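Local coordinates for protein P450 epoxidase (Sorangium cellulosum, PDB 1Q5D) that is a haem protein of the cytochrome P450 family, rich in helix, that holds protoporphyrin IX with iron and, in an adjacent pocket, EPB, at residues E72-S77 / V185-R190; T179-G184 / V191-K196. One frame throughout, in Å; residues are numbered along the deposited sequence.

Contact 1: E72-S77 / V185-R190; sequences EEWESS and VGLVPR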
ATOM      1  N   GLU A  72     -11.774  14.777  -8.171  1.00 50.23           N
ATOM      2  CA  GLU A  72     -12.762  15.733  -8.666  1.00 52.76           C
ATOM      3  C   GLU A  72     -12.164  16.690  -9.711  1.00 52.81           C
ATOM      4  O   GLU A  72     -12.890  17.428 -10.378  1.00 53.06           O
ATOM      5  CB  GLU A  72     -13.423  16.489  -7.500  1.00 54.73           C
ATOM      6  CG  GLU A  72     -14.248  15.585  -6.580  1.00 56.54           C
ATOM      7  CD  GLU A  72     -14.978  16.327  -5.469  1.00 57.91           C
ATOM      8  OE1 GLU A  72     -14.409  17.285  -4.901  1.00 58.50           O
ATOM      9  OE2 GLU A  72     -16.129  15.946  -5.153  1.00 58.92           O
ATOM     10  N   GLU A  73     -10.843  16.656  -9.861  1.00 52.74           N
ATOM     11  CA  GLU A  73     -10.169  17.407 -10.919  1.00 52.38           C
ATOM     12  C   GLU A  73     -10.126  16.614 -12.222  1.00 51.18           C
ATOM     13  O   GLU A  73      -9.767  17.146 -13.272  1.00 51.92           O
ATOM     14  CB  GLU A  73      -8.753  17.787 -10.492  1.00 53.86           C
ATOM     15  CG  GLU A  73      -8.701  18.700  -9.281  1.00 55.67           C
ATOM     16  CD  GLU A  73      -8.738  20.171  -9.654  1.00 56.70           C
ATOM     17  OE1 GLU A  73      -8.458  21.007  -8.772  1.00 57.31           O
ATOM     18  OE2 GLU A  73      -9.046  20.495 -10.826  1.00 57.07           O
ATOM     19  N   TRP A  74     -10.497  15.343 -12.150  1.00 49.08           N
ATOM     20  CA  TRP A  74     -10.515  14.469 -13.324  1.00 47.14           C
ATOM     21  C   TRP A  74     -11.611  14.843 -14.322  1.00 47.53           C
ATOM     22  O   TRP A  74     -12.680  15.325 -13.950  1.00 48.14           O
ATOM     23  CB  TRP A  74     -10.717  13.028 -12.873  1.00 44.49           C
ATOM     24  CG  TRP A  74     -10.349  11.985 -13.856  1.00 42.37           C
ATOM     25  CD1 TRP A  74      -9.482  12.097 -14.910  1.00 41.63           C
ATOM     26  CD2 TRP A  74     -10.826  10.639 -13.872  1.00 41.84           C
ATOM     27  NE1 TRP A  74      -9.394  10.898 -15.578  1.00 41.68           N
ATOM     28  CE2 TRP A  74     -10.211   9.985 -14.958  1.00 41.46           C
ATOM     29  CE3 TRP A  74     -11.718   9.911 -13.067  1.00 41.37           C
ATOM     30  CZ2 TRP A  74     -10.456   8.646 -15.263  1.00 41.32           C
ATOM     31  CZ3 TRP A  74     -11.963   8.585 -13.376  1.00 41.31           C
ATOM     32  CH2 TRP A  74     -11.336   7.969 -14.471  1.00 41.38           C
ATOM     33  N   GLU A  75     -11.340  14.600 -15.592  1.00 48.10           N
ATOM     34  CA  GLU A  75     -12.318  14.836 -16.638  1.00 48.53           C
ATOM     35  C   GLU A  75     -13.489  13.850 -16.531  1.00 48.40           C
ATOM     36  O   GLU A  75     -14.587  14.129 -17.015  1.00 47.65           O
ATOM     37  CB  GLU A  75     -11.646  14.727 -18.005  1.00 49.48           C
ATOM     38  CG  GLU A  75     -10.817  13.469 -18.202  1.00 50.16           C
ATOM     39  CD  GLU A  75     -10.168  13.409 -19.570  1.00 51.30           C
ATOM     40  OE1 GLU A  75      -9.344  12.497 -19.806  1.00 51.44           O
ATOM     41  OE2 GLU A  75     -10.481  14.279 -20.415  1.00 52.30           O
ATOM     42  N   SER A  76     -13.254  12.698 -15.894  1.00 47.91           N
ATOM     43  CA  SER A  76     -14.310  11.699 -15.704  1.00 46.89           C
ATOM     44  C   SER A  76     -14.817  11.682 -14.267  1.00 46.85           C
ATOM     45  O   SER A  76     -15.312  10.663 -13.783  1.00 46.72           O
ATOM     46  CB  SER A  76     -13.816  10.306 -16.080  1.00 46.83           C
ATOM     47  OG  SER A  76     -13.673  10.173 -17.479  1.00 46.29           O
ATOM     48  N   SER A  77     -14.689  12.813 -13.591  1.00 46.15           N
ATOM     49  CA  SER A  77     -15.127  12.925 -12.210  1.00 46.33           C
ATOM     50  C   SER A  77     -16.573  12.466 -11.969  1.00 45.98           C
ATOM     51  O   SER A  77     -16.840  11.736 -11.016  1.00 45.25           O
ATOM     52  CB  SER A  77     -14.961  14.360 -11.722  1.00 46.47           C
ATOM     53  OG  SER A  77     -15.599  14.507 -10.473  1.00 48.14           O
ATOM     54  N   VAL A 185     -13.111   1.375  -9.120  1.00 29.16           N
ATOM     55  CA  VAL A 185     -14.212   1.213 -10.081  1.00 30.58           C
ATOM     56  C   VAL A 185     -14.513   2.556 -10.703  1.00 31.71           C
ATOM     57  O   VAL A 185     -14.863   3.516 -10.009  1.00 31.31           O
ATOM     58  CB  VAL A 185     -15.503   0.642  -9.428  1.00 30.68           C
ATOM     59  CG1 VAL A 185     -16.678   0.628 -10.443  1.00 31.80           C
ATOM     60  CG2 VAL A 185     -15.268  -0.763  -8.893  1.00 28.40           C
ATOM     61  N   GLY A 186     -14.333   2.634 -12.016  1.00 32.85           N
ATOM     62  CA  GLY A 186     -14.567   3.869 -12.731  1.00 33.99           C
ATOM     63  C   GLY A 186     -13.331   4.746 -12.806  1.00 35.58           C
ATOM     64  O   GLY A 186     -13.356   5.789 -13.456  1.00 36.61           O
ATOM     65  N   LEU A 187     -12.257   4.330 -12.135  1.00 34.78           N
ATOM     66  CA  LEU A 187     -11.021   5.109 -12.082  1.00 35.72           C
ATOM     67  C   LEU A 187      -9.925   4.376 -12.830  1.00 35.23           C
ATOM     68  O   LEU A 187      -9.282   4.949 -13.695  1.00 35.88           O
ATOM     69  CB  LEU A 187     -10.576   5.342 -10.633  1.00 37.04           C
ATOM     70  CG  LEU A 187      -9.383   6.281 -10.371  1.00 37.93           C
ATOM     71  CD1 LEU A 187      -8.104   5.728 -10.950  1.00 38.58           C
ATOM     72  CD2 LEU A 187      -9.618   7.683 -10.888  1.00 38.97           C
ATOM     73  N   VAL A 188      -9.707   3.111 -12.477  1.00 34.95           N
ATOM     74  CA  VAL A 188      -8.709   2.277 -13.143  1.00 35.21           C
ATOM     75  C   VAL A 188      -9.380   1.118 -13.898  1.00 35.07           C
ATOM     76  O   VAL A 188     -10.417   0.611 -13.469  1.00 32.99           O
ATOM     77  CB  VAL A 188      -7.629   1.750 -12.146  1.00 36.40           C
ATOM     78  CG1 VAL A 188      -6.945   2.898 -11.439  1.00 35.94           C
ATOM     79  CG2 VAL A 188      -8.234   0.805 -11.136  1.00 36.53           C
ATOM     80  N   PRO A 189      -8.764   0.725 -15.018  1.00 35.68           N
ATOM     81  CA  PRO A 189      -9.321  -0.168 -16.059  1.00 36.47           C
ATOM     82  C   PRO A 189     -10.053  -1.495 -15.764  1.00 37.28           C
ATOM     83  O   PRO A 189     -11.055  -1.780 -16.449  1.00 40.15           O
ATOM     84  CB  PRO A 189      -8.084  -0.480 -16.932  1.00 36.20           C
ATOM     85  CG  PRO A 189      -7.239   0.672 -16.800  1.00 36.16           C
ATOM     86  CD  PRO A 189      -7.425   1.211 -15.394  1.00 35.95           C
ATOM     87  N   ARG A 190      -9.556  -2.311 -14.846  1.00 36.37           N
ATOM     88  CA  ARG A 190     -10.045  -3.688 -14.701  1.00 33.55           C
ATOM     89  C   ARG A 190     -10.048  -4.110 -13.235  1.00 34.25           C
ATOM     90  O   ARG A 190      -9.122  -4.777 -12.775  1.00 33.68           O
ATOM     91  CB  ARG A 190      -9.163  -4.669 -15.464  1.00 32.23           C
ATOM     92  CG  ARG A 190      -9.109  -4.477 -17.015  1.00 31.20           C
ATOM     93  CD  ARG A 190      -8.400  -5.591 -17.750  1.00 30.50           C
ATOM     94  NE  ARG A 190      -7.973  -5.189 -19.100  1.00 30.55           N
ATOM     95  CZ  ARG A 190      -7.214  -5.934 -19.899  1.00 29.53           C
ATOM     96  NH1 ARG A 190      -6.827  -7.139 -19.518  1.00 29.44           N
ATOM     97  NH2 ARG A 190      -6.855  -5.482 -21.096  1.00 30.26           N
TER
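Trp74 meets Gly186 and Leu187 with the far rim of its six-membered ring, so a single indole carries nearly all of a small, buried contact without a hydrogen bond across it. Over one face lies a branch of Leu187: CD2 stands 3.9 Å from the centroid of the six-membered ring of Trp74, 27° off the ring normal, a CH-pi contact displaced toward the rim, where CD2 comes to 3.5 Å from Trp74 CZ3. At the edge, in the plane of the ring, sits a backbone oxygen: Gly186 O is 3.1 Å from both CZ3 and CH2 of Trp74, the ring's C-H edge facing the carbonyl. Both side chains swing away from their own backbone N, with chi1 -162° in Trp74 and -173° in Leu187; the first extends the indole across to the other loop, and the second brings CD2 over its face. On the opposite face Ser76 CB, from the type I turn Trp74 to Ser77, lies 3.5 Å above the plane near the rim, so both faces have a neighbour. Segment 185-190 belongs to the F-G loop region of a P450 and borders the EPB pocket, with Val188 touching EPB. Phe308 of strand 304-309, Met325 of strand 325-329 and Tyr80 of helix 77-82 touch both Trp74 and Leu187, placing the contact where the loop after helix 169-182 reaches the main sheet and helix 77-82.

Contact 2: T179-G184 / V191-K196; sequences TARALG and VDEETK. With EPB (7,11-dihydroxy-8,8,10,12,16-pentamethyl-3-[1-methyl-2-(2-methyl-thiazol-4-yl)vinyl]-4,17-dioxabicyclo[14.1.0]heptadecane-5,9-dione), chain C.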
ATOM      1  N   THR A 179     -12.602  -2.284  -0.107  1.00 28.23           N
ATOM      2  CA  THR A 179     -12.594  -0.844  -0.296  1.00 28.90           C
ATOM      3  C   THR A 179     -11.503  -0.418  -1.273  1.00 29.20           C
ATOM      4  O   THR A 179     -11.741   0.401  -2.154  1.00 28.12           O
ATOM      5  CB  THR A 179     -12.386  -0.142   1.045  1.00 28.84           C
ATOM      6  OG1 THR A 179     -13.584  -0.258   1.832  1.00 27.97           O
ATOM      7  CG2 THR A 179     -12.223   1.344   0.840  1.00 28.76           C
ATOM      8  N   ALA A 180     -10.306  -0.966  -1.106  1.00 29.44           N
ATOM      9  CA  ALA A 180      -9.197  -0.589  -1.982  1.00 30.17           C
ATOM     10  C   ALA A 180      -9.510  -0.885  -3.462  1.00 30.65           C
ATOM     11  O   ALA A 180      -9.233  -0.043  -4.345  1.00 31.06           O
ATOM     12  CB  ALA A 180      -7.905  -1.252  -1.531  1.00 28.00           C
ATOM     13  N   ARG A 181     -10.106  -2.050  -3.724  1.00 30.64           N
ATOM     14  CA  ARG A 181     -10.566  -2.419  -5.075  1.00 30.79           C
ATOM     15  C   ARG A 181     -11.733  -1.559  -5.550  1.00 30.72           C
ATOM     16  O   ARG A 181     -11.767  -1.126  -6.710  1.00 29.47           O
ATOM     17  CB  ARG A 181     -11.025  -3.878  -5.112  1.00 32.49           C
ATOM     18  CG  ARG A 181      -9.918  -4.915  -5.115  1.00 34.99           C
ATOM     19  CD  ARG A 181     -10.450  -6.342  -5.039  1.00 37.57           C
ATOM     20  NE  ARG A 181      -9.527  -7.327  -5.582  1.00 39.22           N
ATOM     21  CZ  ARG A 181      -8.881  -8.215  -4.840  1.00 40.22           C
ATOM     22  NH1 ARG A 181      -9.045  -8.228  -3.518  1.00 41.16           N
ATOM     23  NH2 ARG A 181      -8.057  -9.077  -5.412  1.00 40.83           N
ATOM     24  N   ALA A 182     -12.708  -1.341  -4.667  1.00 30.13           N
ATOM     25  CA  ALA A 182     -13.910  -0.600  -5.033  1.00 30.16           C
ATOM     26  C   ALA A 182     -13.575   0.834  -5.418  1.00 30.24           C
ATOM     27  O   ALA A 182     -14.218   1.424  -6.292  1.00 29.55           O
ATOM     28  CB  ALA A 182     -14.932  -0.613  -3.891  1.00 29.53           C
ATOM     29  N   LEU A 183     -12.585   1.408  -4.741  1.00 29.12           N
ATOM     30  CA  LEU A 183     -12.164   2.769  -5.050  1.00 28.66           C
ATOM     31  C   LEU A 183     -11.603   2.865  -6.468  1.00 27.70           C
ATOM     32  O   LEU A 183     -11.446   3.961  -7.015  1.00 28.37           O
ATOM     33  CB  LEU A 183     -11.119   3.257  -4.031  1.00 29.23           C
ATOM     34  CG  LEU A 183     -11.696   3.684  -2.677  1.00 29.16           C
ATOM     35  CD1 LEU A 183     -10.559   4.041  -1.695  1.00 29.97           C
ATOM     36  CD2 LEU A 183     -12.716   4.818  -2.779  1.00 30.05           C
ATOM     37  N   GLY A 184     -11.294   1.723  -7.064  1.00 27.37           N
ATOM     38  CA  GLY A 184     -10.795   1.715  -8.430  1.00 29.09           C
ATOM     39  C   GLY A 184     -11.868   1.660  -9.511  1.00 29.30           C
ATOM     40  O   GLY A 184     -11.556   1.851 -10.694  1.00 28.83           O
ATOM     41  N   VAL A 191     -11.066  -3.696 -12.498  1.00 34.55           N
ATOM     42  CA  VAL A 191     -11.199  -4.114 -11.108  1.00 36.71           C
ATOM     43  C   VAL A 191     -11.643  -5.576 -11.113  1.00 39.13           C
ATOM     44  O   VAL A 191     -12.642  -5.919 -11.749  1.00 39.76           O
ATOM     45  CB  VAL A 191     -12.212  -3.221 -10.368  1.00 35.92           C
ATOM     46  CG1 VAL A 191     -12.475  -3.735  -8.958  1.00 35.46           C
ATOM     47  CG2 VAL A 191     -11.712  -1.793 -10.325  1.00 35.12           C
ATOM     48  N   ASP A 192     -10.911  -6.430 -10.400  1.00 41.67           N
ATOM     49  CA  ASP A 192     -11.008  -7.884 -10.593  1.00 42.84           C
ATOM     50  C   ASP A 192     -11.997  -8.617  -9.670  1.00 43.26           C
ATOM     51  O   ASP A 192     -11.671  -9.671  -9.132  1.00 43.10           O
ATOM     52  CB  ASP A 192      -9.609  -8.518 -10.474  1.00 43.64           C
ATOM     53  CG  ASP A 192      -9.029  -8.435  -9.049  1.00 44.95           C
ATOM     54  OD1 ASP A 192      -8.165  -9.289  -8.715  1.00 45.76           O
ATOM     55  OD2 ASP A 192      -9.367  -7.570  -8.197  1.00 43.85           O
ATOM     56  N   GLU A 193     -13.201  -8.072  -9.499  1.00 44.46           N
ATOM     57  CA  GLU A 193     -14.195  -8.655  -8.587  1.00 45.25           C
ATOM     58  C   GLU A 193     -15.626  -8.219  -8.919  1.00 44.86           C
ATOM     59  O   GLU A 193     -15.838  -7.162  -9.518  1.00 45.18           O
ATOM     60  CB  GLU A 193     -13.877  -8.320  -7.112  1.00 47.21           C
ATOM     61  CG  GLU A 193     -14.646  -9.169  -6.095  1.00 49.01           C
ATOM     62  CD  GLU A 193     -14.135  -9.029  -4.663  1.00 51.22           C
ATOM     63  OE1 GLU A 193     -12.910  -8.854  -4.468  1.00 52.07           O
ATOM     64  OE2 GLU A 193     -14.960  -9.104  -3.715  1.00 51.49           O
ATOM     65  N   GLU A 194     -16.596  -9.037  -8.511  1.00 44.06           N
ATOM     66  CA  GLU A 194     -18.020  -8.732  -8.645  1.00 43.68           C
ATOM     67  C   GLU A 194     -18.412  -7.542  -7.782  1.00 42.02           C
ATOM     68  O   GLU A 194     -18.074  -7.488  -6.600  1.00 39.17           O
ATOM     69  CB  GLU A 194     -18.867  -9.941  -8.237  1.00 46.08           C
ATOM     70  CG  GLU A 194     -18.503 -11.234  -8.949  1.00 49.07           C
ATOM     71  CD  GLU A 194     -19.627 -12.254  -8.911  1.00 51.35           C
ATOM     72  OE1 GLU A 194     -20.703 -11.928  -8.351  1.00 52.65           O
ATOM     73  OE2 GLU A 194     -19.432 -13.380  -9.437  1.00 51.80           O
ATOM     74  N   THR A 195     -19.133  -6.597  -8.381  1.00 40.90           N
ATOM     75  CA  THR A 195     -19.517  -5.359  -7.716  1.00 40.71           C
ATOM     76  C   THR A 195     -20.320  -5.607  -6.449  1.00 40.38           C
ATOM     77  O   THR A 195     -20.087  -4.959  -5.429  1.00 38.28           O
ATOM     78  CB  THR A 195     -20.324  -4.465  -8.684  1.00 42.31           C
ATOM     79  OG1 THR A 195     -19.612  -4.352  -9.926  1.00 43.43           O
ATOM     80  CG2 THR A 195     -20.382  -3.031  -8.173  1.00 42.38           C
ATOM     81  N   LYS A 196     -21.255  -6.552  -6.508  1.00 39.95           N
ATOM     82  CA  LYS A 196     -22.119  -6.835  -5.358  1.00 41.17           C
ATOM     83  C   LYS A 196     -21.315  -7.277  -4.134  1.00 40.46           C
ATOM     84  O   LYS A 196     -21.597  -6.863  -3.015  1.00 40.46           O
ATOM     85  CB  LYS A 196     -23.158  -7.915  -5.697  1.00 42.12           C
ATOM     86  CG  LYS A 196     -24.215  -7.486  -6.732  1.00 44.05           C
ATOM     87  CD  LYS A 196     -25.486  -6.937  -6.097  1.00 44.36           C
ATOM     88  CE  LYS A 196     -26.411  -6.351  -7.154  1.00 44.94           C
ATOM     89  NZ  LYS A 196     -27.671  -7.147  -7.309  1.00 45.23           N
TER
HETATM   90  O16 EPB C 450      -5.015   0.136  -2.406  1.00 39.29           O
HETATM   91  C51 EPB C 450      -0.448   1.550  -3.003  1.00 47.23           C
HETATM   92  O41 EPB C 450      -0.869   2.673  -0.600  1.00 46.31           O
HETATM   93  C5  EPB C 450      -0.999   2.503  -2.006  1.00 45.76           C
HETATM   94  C4  EPB C 450      -2.215   2.324  -0.946  1.00 45.50           C
HETATM   95  C16 EPB C 450      -5.114   1.152  -2.988  1.00 38.25           C
HETATM   96  O1  EPB C 450      -4.959   2.419  -2.448  1.00 42.15           O
HETATM   97  C2  EPB C 450      -4.677   2.660  -0.947  1.00 42.04           C
HETATM   98  C3  EPB C 450      -3.245   3.317  -0.825  1.00 43.61           C
HETATM   99  C20 EPB C 450      -5.847   3.650  -0.552  1.00 42.54           C
HETATM  100  C21 EPB C 450      -7.190   2.937  -0.525  1.00 43.31           C
HETATM  101  C22 EPB C 450      -5.646   4.967  -0.261  1.00 41.20           C
HETATM  102  C23 EPB C 450      -6.562   6.056   0.083  1.00 41.08           C
HETATM  103  N26 EPB C 450      -7.819   6.083  -0.497  1.00 41.15           N
HETATM  104  C25 EPB C 450      -8.526   7.168  -0.088  1.00 42.33           C
HETATM  105  C27 EPB C 450      -9.906   7.355  -0.585  1.00 44.15           C
HETATM  106  C24 EPB C 450      -6.307   7.108   0.878  1.00 38.84           C
HETATM  107  S1  EPB C 450      -7.662   8.152   0.952  1.00 42.62           S
HETATM  108  C15 EPB C 450      -5.447   1.161  -4.502  1.00 37.33           C
HETATM  109  C14 EPB C 450      -6.531   2.237  -4.963  1.00 35.55           C
HETATM  110  O14 EPB C 450      -7.625   1.987  -4.096  1.00 37.02           O
HETATM  111  C13 EPB C 450      -6.897   2.265  -6.549  1.00 35.01           C
HETATM  112  C29 EPB C 450      -7.536   0.884  -6.931  1.00 33.41           C
HETATM  113  C30 EPB C 450      -7.989   3.300  -6.809  1.00 35.56           C
HETATM  114  C12 EPB C 450      -5.574   2.480  -7.478  1.00 34.19           C
HETATM  115  O12 EPB C 450      -5.229   1.604  -8.334  1.00 33.56           O
HETATM  116  C11 EPB C 450      -4.618   3.735  -7.415  1.00 33.12           C
HETATM  117  C28 EPB C 450      -4.465   4.184  -8.889  1.00 33.70           C
HETATM  118  C10 EPB C 450      -3.529   3.422  -6.432  1.00 35.09           C
HETATM  119  O10 EPB C 450      -2.604   2.445  -7.003  1.00 33.74           O
HETATM  120  C9  EPB C 450      -2.828   4.733  -6.137  1.00 36.22           C
HETATM  121  C91 EPB C 450      -3.761   5.639  -5.484  1.00 34.88           C
HETATM  122  C8  EPB C 450      -1.748   4.664  -5.113  1.00 40.63           C
HETATM  123  C7  EPB C 450      -1.562   3.267  -4.390  1.00 43.73           C
HETATM  124  C6  EPB C 450      -1.737   3.746  -2.851  1.00 45.84           C
HETATM  125  O   HOH W   1     -11.697  -7.378  -2.342  1.00 53.19           O
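Arg181 and Asp192 face each other with their flat groups nearly coplanar, the guanidinium and carboxylate planes 25° apart. The shorter bond runs from Arg181 NE to Asp192 OD2 at 2.6 Å, almost straight at 168°, and reaches the syn side of the carboxylate. A weak second bond from Arg181 NH2 to Asp192 OD1, 3.3 Å long, completes a two-point salt bridge that would restrain rotation of the guanidinium. Glu193 arrives differently, crossing the arginine at about a right angle; its OE1 lies over a guanidinium face, 3.9 Å from Arg181 NE, a long pairing of charges alone. A water bridges Arg181 and Glu193, accepting from Arg181 NH1 and donating to Glu193 OE1. Beside the charged groups, Val191 divides its methyls: CG1, anti to its backbone N (chi1 174°), rests 3.5 Å from Arg181 O, while CG2 packs against Gly184. Another side of the same turn belongs to the ligand pocket, where EPB O14 donates to Ala180 O at 2.6 Å. Leu198 of helix 195-218 touches Arg181, Val191 and Glu193, so the contact joins the end of helix 169-182 to the start of that helix.

In the fold
The two contacts illustrate how chemistry follows burial. Their segments alternate along the chain, and 179-196 runs unbroken through both, leaving helix 169-182, making contact 1 midway and entering helix 195-218. Contact 1 is buried, long-range, uncharged and mostly apolar, tying this connection to the loop after strand 67-68; contact 2 lies at the surface, is local and adds charge and water to the packing of a valine. With centres 13 Å apart they meet directly, Val185 N packing 3.7 Å from Val191 CG2. Both border the pocket of the bound EPB: Leu187 and Val188 approach it from contact 1, Ala180, Leu183 and Gly184 from contact 2. Tyr80 links them, touching Leu187 and hydrogen-bonding Leu183 O.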